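Local coordinates for FACT-Spt16 (Cicer arietinum, PDB 5CE6), which forms the N-terminal domain of the Spt16 subunit of FACT, a histone chaperone complex, and probably takes part in binding histones H3-H4, at residues E202-Y205 / I206-A210; S215-K218 / N219-T223. One frame throughout, in Å; residues are numbered along the deposited sequence.

Contact 1 of 2, residues E202-Y205 / I206-A210; sequences EITY and IKRAA
The first torsions of Ile203 and Lys207 bring the CG2 branch of one against the aliphatic chain of the other. In Ile203, chi1 of -75° sets CG1 beside the backbone N and leaves CG2 anti to it, on the side where Lys207 passes. In Lys207 CG lies anti to the carbonyl carbon, and the chain beyond it is fully extended. The motif is a regular i to i+4 alpha-helical turn near the start of helix 200-230, in the aminopeptidase-like (pita-bread) domain of Spt16. The two side chains cross at a slant, and Ile203 CG2 touches Lys207 CE at 3.8 Å. Closer to the backbone, Lys207 CG rests on Ile203 O at 3.2 Å. Replacing Lys207 by an alanine would keep the backbone bond but would probably take away the CD and CE cover of Ile203 CG2 and open a gap beside it. One residue further along, Thr204 and Arg208 lie side by side and point the same way. The Arg208 chain is bent at chi2 (-74°), which swings the guanidinium back over the threonine. Thr204 CG2 sits over one face of that group, offset toward its rim, with Arg208 NH2 3.8 Å away. The hydroxyl of Thr204 turns instead to Asn200 O, one turn back. Ile206 lies on the inner side of the helix and packs on Thr432 and Ile434 of strand 424-435. Its CG1 also lies 3.4 Å from Glu202 O. The carboxylate of Glu202 leads away, to Tyr309 OH and Ser199 N, and Tyr205 OH bonds to Glu201. Four backbone bonds carry the turn: Ile206, Lys207, Arg208 and Ala209 each give their N-H to the carbonyl four residues earlier. In the last, Ala209 N reaches Tyr205 O at 2.9 Å with an N-H...O angle of 163°.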
ATOM      1  N   GLU A 202       2.977  -8.037  12.649  1.00 11.50           N
ATOM      2  CA  GLU A 202       2.724  -7.424  11.349  1.00 10.68           C
ATOM      3  C   GLU A 202       4.032  -7.211  10.601  1.00 11.54           C
ATOM      4  O   GLU A 202       4.104  -7.418   9.388  1.00 11.82           O
ATOM      5  CB  GLU A 202       1.976  -6.097  11.510  1.00 12.42           C
ATOM      6  CG  GLU A 202       0.584  -6.218  12.130  1.00 12.81           C
ATOM      7  CD  GLU A 202      -0.087  -4.869  12.256  1.00 13.58           C
ATOM      8  OE1 GLU A 202       0.372  -4.074  13.099  1.00 16.13           O
ATOM      9  OE2 GLU A 202      -1.050  -4.581  11.504  1.00 15.67           O
ATOM     10  N   ILE A 203       5.067  -6.810  11.327  1.00 12.28           N
ATOM     11  CA  ILE A 203       6.378  -6.616  10.711  1.00 12.95           C
ATOM     12  C   ILE A 203       6.904  -7.936  10.154  1.00 11.53           C
ATOM     13  O   ILE A 203       7.525  -7.975   9.095  1.00 12.82           O
ATOM     14  CB  ILE A 203       7.362  -5.986  11.699  1.00 13.58           C
ATOM     15  CG1 ILE A 203       7.032  -4.498  11.863  1.00 12.93           C
ATOM     16  CG2 ILE A 203       8.806  -6.150  11.233  1.00 13.96           C
ATOM     17  CD1 ILE A 203       7.676  -3.871  13.088  1.00 17.77           C
ATOM     18  N   THR A 204       6.622  -9.030  10.852  1.00 11.50           N
ATOM     19  CA  THR A 204       7.032 -10.335  10.357  1.00 13.68           C
ATOM     20  C   THR A 204       6.363 -10.660   9.021  1.00 13.93           C
ATOM     21  O   THR A 204       7.028 -11.110   8.090  1.00 12.39           O
ATOM     22  CB  THR A 204       6.736 -11.425  11.377  1.00 14.34           C
ATOM     23  OG1 THR A 204       7.628 -11.254  12.485  1.00 18.55           O
ATOM     24  CG2 THR A 204       6.949 -12.820  10.766  1.00 15.03           C
ATOM     25  N   TYR A 205       5.058 -10.421   8.923  1.00 14.03           N
ATOM     26  CA  TYR A 205       4.340 -10.674   7.667  1.00 10.83           C
ATOM     27  C   TYR A 205       4.869  -9.814   6.519  1.00 13.71           C
ATOM     28  O   TYR A 205       4.995 -10.297   5.397  1.00 12.33           O
ATOM     29  CB  TYR A 205       2.827 -10.484   7.844  1.00 10.70           C
ATOM     30  CG  TYR A 205       2.247 -11.396   8.917  1.00 11.51           C
ATOM     31  CD1 TYR A 205       2.888 -12.587   9.273  1.00 14.27           C
ATOM     32  CD2 TYR A 205       1.070 -11.066   9.572  1.00 14.71           C
ATOM     33  CE1 TYR A 205       2.368 -13.418  10.247  1.00 17.01           C
ATOM     34  CE2 TYR A 205       0.544 -11.906  10.563  1.00 13.35           C
ATOM     35  CZ  TYR A 205       1.200 -13.076  10.884  1.00 15.13           C
ATOM     36  OH  TYR A 205       0.701 -13.910  11.867  1.00 17.37           O
ATOM     37  N   ILE A 206       5.189  -8.552   6.799  1.00 10.18           N
ATOM     38  CA  ILE A 206       5.769  -7.677   5.778  1.00  9.06           C
ATOM     39  C   ILE A 206       7.148  -8.185   5.342  1.00  9.33           C
ATOM     40  O   ILE A 206       7.474  -8.173   4.152  1.00 12.12           O
ATOM     41  CB  ILE A 206       5.850  -6.214   6.283  1.00 11.66           C
ATOM     42  CG1 ILE A 206       4.432  -5.665   6.500  1.00 13.74           C
ATOM     43  CG2 ILE A 206       6.650  -5.332   5.308  1.00 13.46           C
ATOM     44  CD1 ILE A 206       4.361  -4.313   7.212  1.00 15.87           C
ATOM     45  N   LYS A 207       7.964  -8.627   6.293  1.00 10.89           N
ATOM     46  CA  LYS A 207       9.268  -9.188   5.944  1.00 11.26           C
ATOM     47  C   LYS A 207       9.121 -10.453   5.103  1.00 15.53           C
ATOM     48  O   LYS A 207       9.886 -10.651   4.160  1.00 15.65           O
ATOM     49  CB  LYS A 207      10.085  -9.505   7.199  1.00 13.83           C
ATOM     50  CG  LYS A 207      10.537  -8.283   7.963  1.00 18.06           C
ATOM     51  CD  LYS A 207      11.277  -8.714   9.231  1.00 26.36           C
ATOM     52  CE  LYS A 207      12.033  -7.572   9.881  1.00 35.55           C
ATOM     53  NZ  LYS A 207      12.783  -8.049  11.091  1.00 34.91           N
ATOM     54  N   ARG A 208       8.158 -11.311   5.454  1.00 13.40           N
ATOM     55  CA  ARG A 208       7.891 -12.510   4.651  1.00 13.71           C
ATOM     56  C   ARG A 208       7.517 -12.099   3.227  1.00 12.50           C
ATOM     57  O   ARG A 208       8.041 -12.645   2.264  1.00 14.11           O
ATOM     58  CB  ARG A 208       6.763 -13.362   5.255  1.00 12.06           C
ATOM     59  CG  ARG A 208       7.039 -13.860   6.683  1.00 13.97           C
ATOM     60  CD  ARG A 208       8.061 -14.994   6.733  1.00 21.80           C
ATOM     61  NE  ARG A 208       8.345 -15.414   8.112  1.00 22.57           N
ATOM     62  CZ  ARG A 208       9.438 -15.067   8.786  1.00 27.59           C
ATOM     63  NH1 ARG A 208      10.353 -14.297   8.212  1.00 28.79           N
ATOM     64  NH2 ARG A 208       9.613 -15.480  10.042  1.00 21.82           N
ATOM     65  N   ALA A 209       6.610 -11.133   3.114  1.00 11.79           N
ATOM     66  CA  ALA A 209       6.170 -10.622   1.819  1.00 10.93           C
ATOM     67  C   ALA A 209       7.355 -10.061   1.046  1.00 15.70           C
ATOM     68  O   ALA A 209       7.543 -10.380  -0.129  1.00 12.15           O
ATOM     69  CB  ALA A 209       5.111  -9.556   2.006  1.00  9.77           C
ATOM     70  N   ALA A 210       8.152  -9.231   1.715  1.00 12.02           N
ATOM     71  CA  ALA A 210       9.313  -8.605   1.082  1.00 12.35           C
ATOM     72  C   ALA A 210      10.380  -9.607   0.662  1.00 15.22           C
ATOM     73  O   ALA A 210      11.055  -9.406  -0.351  1.00 11.97           O
ATOM     74  CB  ALA A 210       9.914  -7.546   1.998  1.00 10.20           C
TER

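Contact 2 of 2, residues S215-K218 / N219-T223; sequences SVMK and NFVVT
Val216 O receives two N-H groups, and this marks a pi-type widening within helix 200-230. Val221 N, five residues on, approaches almost straight along the carbonyl at 2.9 Å. Phe220 N comes from above the carbonyl plane at 3.0 Å, with a more bent N-H...O angle of 142°. Met217 O repeats the i to i+5 step with Val222 N at 2.9 Å. At the start of the wider turn, Asn219 N still bonds to Ser215 O in the alpha pattern. The side chains follow the widened turn. Met217 SD lies 3.9 Å from Val221 CB and equally close to CG1. The methionine reaches it because CG is anti to N (chi1 177°) and the chain then bends at chi2 and chi3. Val222 CG2 presses on Met217 O at 3.3 Å. On the exposed side the amide of Asn219 lies near Lys218, with OD1 4.0 Å from CD. The lysine ammonium goes on to Ile446 O, and Ser215 OG bonds to Tyr211 O one turn earlier. The two sides of the helix face different neighbours. Val216 and Phe220 pack on helix 237-249, at Thr244 among others. Met217 faces the sheet, touching Cys300 and Val302 of strand 296-306 and Ile313, Arg315 and Phe317 of strand 309-319.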
ATOM      1  N   SER A 215      12.971 -12.136  -3.742  1.00 14.47           N
ATOM      2  CA  SER A 215      13.360 -13.411  -4.335  1.00 16.78           C
ATOM      3  C   SER A 215      12.870 -13.510  -5.775  1.00 15.25           C
ATOM      4  O   SER A 215      13.571 -14.033  -6.648  1.00 20.62           O
ATOM      5  CB  SER A 215      12.803 -14.585  -3.530  1.00 28.15           C
ATOM      6  OG  SER A 215      13.208 -14.514  -2.182  1.00 41.16           O
ATOM      7  N   VAL A 216      11.655 -13.028  -6.006  1.00 13.97           N
ATOM      8  CA  VAL A 216      11.089 -12.998  -7.344  1.00 13.09           C
ATOM      9  C   VAL A 216      11.909 -12.092  -8.272  1.00 19.00           C
ATOM     10  O   VAL A 216      12.219 -12.470  -9.402  1.00 17.22           O
ATOM     11  CB  VAL A 216       9.606 -12.570  -7.309  1.00 13.63           C
ATOM     12  CG1 VAL A 216       9.092 -12.243  -8.702  1.00 15.69           C
ATOM     13  CG2 VAL A 216       8.770 -13.664  -6.665  1.00 18.44           C
ATOM     14  N   MET A 217      12.283 -10.910  -7.791  1.00 15.00           N
ATOM     15  CA  MET A 217      13.096 -10.005  -8.608  1.00 12.11           C
ATOM     16  C   MET A 217      14.450 -10.626  -8.918  1.00 17.19           C
ATOM     17  O   MET A 217      14.898 -10.641 -10.068  1.00 14.36           O
ATOM     18  CB  MET A 217      13.298  -8.656  -7.908  1.00 10.20           C
ATOM     19  CG  MET A 217      14.199  -7.698  -8.687  1.00 11.93           C
ATOM     20  SD  MET A 217      13.431  -7.112 -10.208  1.00 13.09           S
ATOM     21  CE  MET A 217      12.310  -5.891  -9.563  1.00 11.62           C
ATOM     22  N   LYS A 218      15.103 -11.146  -7.889  1.00 13.98           N
ATOM     23  CA  LYS A 218      16.455 -11.665  -8.048  1.00 16.25           C
ATOM     24  C   LYS A 218      16.502 -12.977  -8.826  1.00 16.94           C
ATOM     25  O   LYS A 218      17.317 -13.141  -9.744  1.00 18.59           O
ATOM     26  CB  LYS A 218      17.115 -11.867  -6.681  1.00 16.99           C
ATOM     27  CG  LYS A 218      18.624 -12.078  -6.766  1.00 28.20           C
ATOM     28  CD  LYS A 218      19.190 -12.609  -5.458  1.00 39.41           C
ATOM     29  CE  LYS A 218      20.693 -12.853  -5.549  1.00 49.60           C
ATOM     30  NZ  LYS A 218      21.477 -11.585  -5.468  1.00 57.05           N
ATOM     31  N   ASN A 219      15.629 -13.910  -8.461  1.00 22.84           N
ATOM     32  CA  ASN A 219      15.736 -15.273  -8.965  1.00 21.11           C
ATOM     33  C   ASN A 219      14.849 -15.581 -10.163  1.00 21.42           C
ATOM     34  O   ASN A 219      15.046 -16.593 -10.835  1.00 28.10           O
ATOM     35  CB  ASN A 219      15.479 -16.279  -7.842  1.00 19.17           C
ATOM     36  CG  ASN A 219      16.464 -16.130  -6.703  1.00 29.56           C
ATOM     37  OD1 ASN A 219      17.664 -15.960  -6.923  1.00 28.20           O
ATOM     38  ND2 ASN A 219      15.961 -16.188  -5.478  1.00 29.76           N
ATOM     39  N   PHE A 220      13.869 -14.730 -10.427  1.00 15.21           N
ATOM     40  CA  PHE A 220      13.125 -14.877 -11.668  1.00 16.50           C
ATOM     41  C   PHE A 220      13.355 -13.729 -12.642  1.00 19.80           C
ATOM     42  O   PHE A 220      13.825 -13.945 -13.763  1.00 19.54           O
ATOM     43  CB  PHE A 220      11.624 -15.073 -11.445  1.00 19.28           C
ATOM     44  CG  PHE A 220      10.853 -15.101 -12.731  1.00 19.50           C
ATOM     45  CD1 PHE A 220      10.940 -16.204 -13.569  1.00 25.41           C
ATOM     46  CD2 PHE A 220      10.094 -14.014 -13.130  1.00 18.86           C
ATOM     47  CE1 PHE A 220      10.264 -16.235 -14.764  1.00 24.01           C
ATOM     48  CE2 PHE A 220       9.411 -14.039 -14.330  1.00 21.02           C
ATOM     49  CZ  PHE A 220       9.499 -15.150 -15.149  1.00 22.93           C
ATOM     50  N   VAL A 221      13.014 -12.512 -12.225  1.00 17.65           N
ATOM     51  CA  VAL A 221      13.037 -11.380 -13.150  1.00 12.92           C
ATOM     52  C   VAL A 221      14.412 -11.130 -13.757  1.00 15.45           C
ATOM     53  O   VAL A 221      14.544 -11.038 -14.974  1.00 16.25           O
ATOM     54  CB  VAL A 221      12.491 -10.085 -12.521  1.00 12.73           C
ATOM     55  CG1 VAL A 221      12.565  -8.937 -13.526  1.00 15.51           C
ATOM     56  CG2 VAL A 221      11.049 -10.295 -12.066  1.00 14.74           C
ATOM     57  N   VAL A 222      15.442 -11.034 -12.920  1.00 14.80           N
ATOM     58  CA  VAL A 222      16.773 -10.742 -13.444  1.00 15.51           C
ATOM     59  C   VAL A 222      17.239 -11.824 -14.415  1.00 17.06           C
ATOM     60  O   VAL A 222      17.700 -11.525 -15.514  1.00 17.92           O
ATOM     61  CB  VAL A 222      17.796 -10.515 -12.322  1.00 15.33           C
ATOM     62  CG1 VAL A 222      19.199 -10.492 -12.886  1.00 19.20           C
ATOM     63  CG2 VAL A 222      17.480  -9.213 -11.578  1.00 17.13           C
ATOM     64  N   THR A 223      17.055 -13.080 -14.026  1.00 19.03           N
ATOM     65  CA  THR A 223      17.401 -14.226 -14.862  1.00 20.19           C
ATOM     66  C   THR A 223      16.620 -14.244 -16.175  1.00 20.37           C
ATOM     67  O   THR A 223      17.174 -14.542 -17.238  1.00 22.44           O
ATOM     68  CB  THR A 223      17.134 -15.543 -14.108  1.00 27.65           C
ATOM     69  OG1 THR A 223      17.919 -15.565 -12.912  1.00 33.59           O
ATOM     70  CG2 THR A 223      17.492 -16.749 -14.970  1.00 28.61           C
TER

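Contacts 1 and 2 follow each other along helix 200-230, with centres about 19 Å apart and nearest atoms about 5 Å apart. They do not touch. Contact 1 keeps regular alpha geometry, while contact 2 holds the pi-type turn. Both stretches lay side chains on strands 296-306 and 309-319. Contact 1 also meets strand 424-435, and contact 2 instead packs on helix 237-249. The centre of contact 1 lies about 13 Å from the centre of the chain, that of contact 2 about 22 Å. Neither supplies a ligand to the potassium ion, which is bound by Ala295, Ser420 and Asn422. Both belong to the region related to M24 metallopeptidases.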